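Local coordinates for Non-structural protein 2 (Infectious bronchitis virus, PDB 7F52), which is of unknown precise function but is a gammacoronavirus non-structural protein, released from the viral replicase polyprotein, at residues T513-F518 with H550-L555. Residues are numbered along the deposited sequence; the frame is centred on the assembly and turned at random.
Sequences TKVVDF and HCFQLL
H550 and F518 meet where the loop leading into helix 553-561 packs against the side of helix 511-519. This is a helix-to-loop contact in the largely helical region near the C-terminal end of the modelled chain, far from the chain's centre. No hydrogen bond crosses it. H550 sets its backbone near the far end of the F518 ring, with CA 3.9 Å from F518 CZ. Its imidazole turns back to its own loop. There F552 N donates to H550 ND1 at 2.8 Å, nearly straight at 168° and close to the ring plane. This bond ties the histidine ring to the turn just before the helix.

C551 is the centre of the contact. Its CB lies over one face of the F518 ring in a CH-pi contact, 4.0 Å from the ring centroid and shifted toward the CG rim. A chi1 of 67° turns SG toward V515. C551 SG lies 3.9 Å from both CG1 and CG2 of V515, and makes an oblique sulfur-aromatic contact with F518. SG also lies over one face of the F552 ring, toward its rim.

F552 is the N-cap residue of helix 553-561. Its CB points away from helix 511-519, but the ring reaches back toward V515, and F552 CE1 comes 3.5 Å from V515 CG2. Beyond the pair, V515 rests on A482 and F552 on L489, both of helix 478-491. F526 of helix 526-530 touches H550, C551 and F552, and meets F518 edge-to-face. Side chains from helices 511-519, 478-491 and 526-530 thus meet those of the loop.

L554 stands at the more open side, where the side chain of K514 crosses it at about a right angle. K514 CG lies 3.9 Å from L554 CD1, and K514 NZ also ends beside that methyl.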
ATOM      1  N   THR A 513      -5.621  11.767 -59.580  1.00 78.77           N
ATOM      2  CA  THR A 513      -6.809  12.566 -59.862  1.00 77.49           C
ATOM      3  C   THR A 513      -7.561  11.983 -61.047  1.00 78.85           C
ATOM      4  O   THR A 513      -8.794  11.977 -61.082  1.00 78.97           O
ATOM      5  CB  THR A 513      -6.443  14.028 -60.165  1.00 76.65           C
ATOM      6  OG1 THR A 513      -5.542  14.513 -59.158  1.00 82.87           O
ATOM      7  CG2 THR A 513      -7.693  14.899 -60.215  1.00 71.64           C
ATOM      8  N   LYS A 514      -6.808  11.494 -62.024  1.00 79.33           N
ATOM      9  CA  LYS A 514      -7.419  10.789 -63.130  1.00 79.24           C
ATOM     10  C   LYS A 514      -8.169   9.585 -62.577  1.00 79.42           C
ATOM     11  O   LYS A 514      -9.359   9.437 -62.850  1.00 76.75           O
ATOM     12  CB  LYS A 514      -6.379  10.366 -64.167  1.00 78.03           C
ATOM     13  CG  LYS A 514      -5.921  11.497 -65.083  1.00 81.82           C
ATOM     14  CD  LYS A 514      -6.812  11.634 -66.319  1.00 82.29           C
ATOM     15  CE  LYS A 514      -6.607  12.981 -66.978  1.00 79.22           C
ATOM     16  NZ  LYS A 514      -5.217  13.456 -66.721  1.00 83.13           N
ATOM     17  N   VAL A 515      -7.495   8.739 -61.791  1.00 77.93           N
ATOM     18  CA  VAL A 515      -8.071   7.468 -61.338  1.00 73.95           C
ATOM     19  C   VAL A 515      -9.280   7.675 -60.404  1.00 74.50           C
ATOM     20  O   VAL A 515     -10.284   6.961 -60.503  1.00 66.54           O
ATOM     21  CB  VAL A 515      -7.013   6.589 -60.660  1.00 72.93           C
ATOM     22  CG1 VAL A 515      -7.610   5.245 -60.256  1.00 70.20           C
ATOM     23  CG2 VAL A 515      -5.860   6.362 -61.611  1.00 73.23           C
ATOM     24  N   VAL A 516      -9.199   8.675 -59.535  1.00 72.09           N
ATOM     25  CA  VAL A 516     -10.328   9.047 -58.695  1.00 70.70           C
ATOM     26  C   VAL A 516     -11.593   9.388 -59.513  1.00 74.28           C
ATOM     27  O   VAL A 516     -12.663   8.813 -59.272  1.00 72.06           O
ATOM     28  CB  VAL A 516      -9.959  10.237 -57.784  1.00 72.46           C
ATOM     29  CG1 VAL A 516     -11.178  10.776 -57.087  1.00 71.13           C
ATOM     30  CG2 VAL A 516      -8.909   9.815 -56.758  1.00 74.35           C
ATOM     31  N   ASP A 517     -11.456  10.294 -60.486  1.00 76.06           N
ATOM     32  CA  ASP A 517     -12.596  10.854 -61.234  1.00 73.38           C
ATOM     33  C   ASP A 517     -13.363   9.834 -62.074  1.00 72.28           C
ATOM     34  O   ASP A 517     -14.537  10.028 -62.378  1.00 73.83           O
ATOM     35  CB  ASP A 517     -12.119  11.996 -62.143  1.00 81.76           C
ATOM     36  CG  ASP A 517     -12.204  13.359 -61.468  1.00 86.20           C
ATOM     37  OD1 ASP A 517     -12.602  13.406 -60.283  1.00 85.82           O
ATOM     38  OD2 ASP A 517     -11.850  14.378 -62.106  1.00 85.67           O
ATOM     39  N   PHE A 518     -12.699   8.748 -62.438  1.00 65.44           N
ATOM     40  CA  PHE A 518     -13.297   7.711 -63.258  1.00 67.03           C
ATOM     41  C   PHE A 518     -13.942   6.646 -62.381  1.00 76.26           C
ATOM     42  O   PHE A 518     -14.869   5.956 -62.814  1.00 77.95           O
ATOM     43  CB  PHE A 518     -12.216   7.138 -64.163  1.00 69.47           C
ATOM     44  CG  PHE A 518     -12.545   5.847 -64.840  1.00 75.16           C
ATOM     45  CD1 PHE A 518     -12.406   4.637 -64.175  1.00 72.91           C
ATOM     46  CD2 PHE A 518     -12.885   5.834 -66.187  1.00 72.78           C
ATOM     47  CE1 PHE A 518     -12.673   3.445 -64.814  1.00 71.36           C
ATOM     48  CE2 PHE A 518     -13.144   4.646 -66.839  1.00 74.19           C
ATOM     49  CZ  PHE A 518     -13.039   3.444 -66.148  1.00 76.07           C
ATOM     50  N   HIS A 550     -10.795   2.440 -69.488  1.00 77.43           N
ATOM     51  CA  HIS A 550      -9.973   2.549 -68.299  1.00 69.61           C
ATOM     52  C   HIS A 550      -9.174   3.825 -68.265  1.00 68.90           C
ATOM     53  O   HIS A 550      -9.104   4.553 -69.251  1.00 73.72           O
ATOM     54  CB  HIS A 550      -8.866   1.492 -68.255  1.00 70.15           C
ATOM     55  CG  HIS A 550      -7.702   1.771 -69.157  1.00 75.29           C
ATOM     56  ND1 HIS A 550      -6.694   2.646 -68.820  1.00 74.19           N
ATOM     57  CD2 HIS A 550      -7.359   1.245 -70.356  1.00 69.11           C
ATOM     58  CE1 HIS A 550      -5.796   2.674 -69.787  1.00 76.96           C
ATOM     59  NE2 HIS A 550      -6.173   1.827 -70.728  1.00 77.29           N
ATOM     60  N   CYS A 551      -8.560   4.083 -67.121  1.00 73.16           N
ATOM     61  CA  CYS A 551      -8.140   5.427 -66.780  1.00 69.88           C
ATOM     62  C   CYS A 551      -6.654   5.695 -66.674  1.00 71.25           C
ATOM     63  O   CYS A 551      -6.226   6.719 -66.127  1.00 70.12           O
ATOM     64  CB  CYS A 551      -8.896   5.641 -65.487  1.00 77.92           C
ATOM     65  SG  CYS A 551      -8.369   4.579 -64.067  1.00 76.45           S
ATOM     66  N   PHE A 552      -5.868   4.768 -67.205  1.00 73.31           N
ATOM     67  CA  PHE A 552      -4.427   4.828 -67.063  1.00 77.43           C
ATOM     68  C   PHE A 552      -3.639   5.228 -68.298  1.00 79.80           C
ATOM     69  O   PHE A 552      -2.517   4.745 -68.492  1.00 80.07           O
ATOM     70  CB  PHE A 552      -3.992   3.431 -66.625  1.00 80.54           C
ATOM     71  CG  PHE A 552      -4.655   2.961 -65.369  1.00 78.04           C
ATOM     72  CD1 PHE A 552      -4.490   3.657 -64.182  1.00 73.40           C
ATOM     73  CD2 PHE A 552      -5.449   1.828 -65.376  1.00 76.54           C
ATOM     74  CE1 PHE A 552      -5.106   3.230 -63.032  1.00 72.65           C
ATOM     75  CE2 PHE A 552      -6.064   1.392 -64.222  1.00 74.36           C
ATOM     76  CZ  PHE A 552      -5.889   2.094 -63.049  1.00 71.49           C
ATOM     77  N   GLN A 553      -4.210   6.089 -69.138  1.00 80.43           N
ATOM     78  CA  GLN A 553      -3.466   6.549 -70.308  1.00 82.61           C
ATOM     79  C   GLN A 553      -2.184   7.219 -69.833  1.00 82.37           C
ATOM     80  O   GLN A 553      -1.097   6.813 -70.245  1.00 82.26           O
ATOM     81  CB  GLN A 553      -4.283   7.515 -71.181  1.00 86.23           C
ATOM     82  CG  GLN A 553      -5.080   6.862 -72.330  1.00 83.38           C
ATOM     83  CD  GLN A 553      -4.251   5.922 -73.200  1.00 78.54           C
ATOM     84  OE1 GLN A 553      -3.032   6.067 -73.319  1.00 74.83           O
ATOM     85  NE2 GLN A 553      -4.921   4.951 -73.817  1.00 77.33           N
ATOM     86  N   LEU A 554      -2.319   8.204 -68.940  1.00 79.95           N
ATOM     87  CA  LEU A 554      -1.170   8.915 -68.374  1.00 80.87           C
ATOM     88  C   LEU A 554      -0.070   7.943 -67.958  1.00 82.52           C
ATOM     89  O   LEU A 554       1.113   8.188 -68.196  1.00 85.83           O
ATOM     90  CB  LEU A 554      -1.577   9.762 -67.159  1.00 77.74           C
ATOM     91  CG  LEU A 554      -2.616  10.880 -67.308  1.00 79.20           C
ATOM     92  CD1 LEU A 554      -2.270  12.069 -66.408  1.00 73.98           C
ATOM     93  CD2 LEU A 554      -2.771  11.316 -68.756  1.00 75.39           C
ATOM     94  N   LEU A 555      -0.466   6.830 -67.349  1.00 83.19           N
ATOM     95  CA  LEU A 555       0.504   5.844 -66.880  1.00 86.62           C
ATOM     96  C   LEU A 555       1.073   5.010 -68.037  1.00 81.68           C
ATOM     97  O   LEU A 555       2.269   4.722 -68.062  1.00 79.98           O
ATOM     98  CB  LEU A 555      -0.118   4.922 -65.818  1.00 78.75           C
ATOM     99  CG  LEU A 555       0.796   3.752 -65.439  1.00 76.13           C
ATOM    100  CD1 LEU A 555       2.063   4.248 -64.756  1.00 77.40           C
ATOM    101  CD2 LEU A 555       0.078   2.727 -64.597  1.00 82.15           C
TER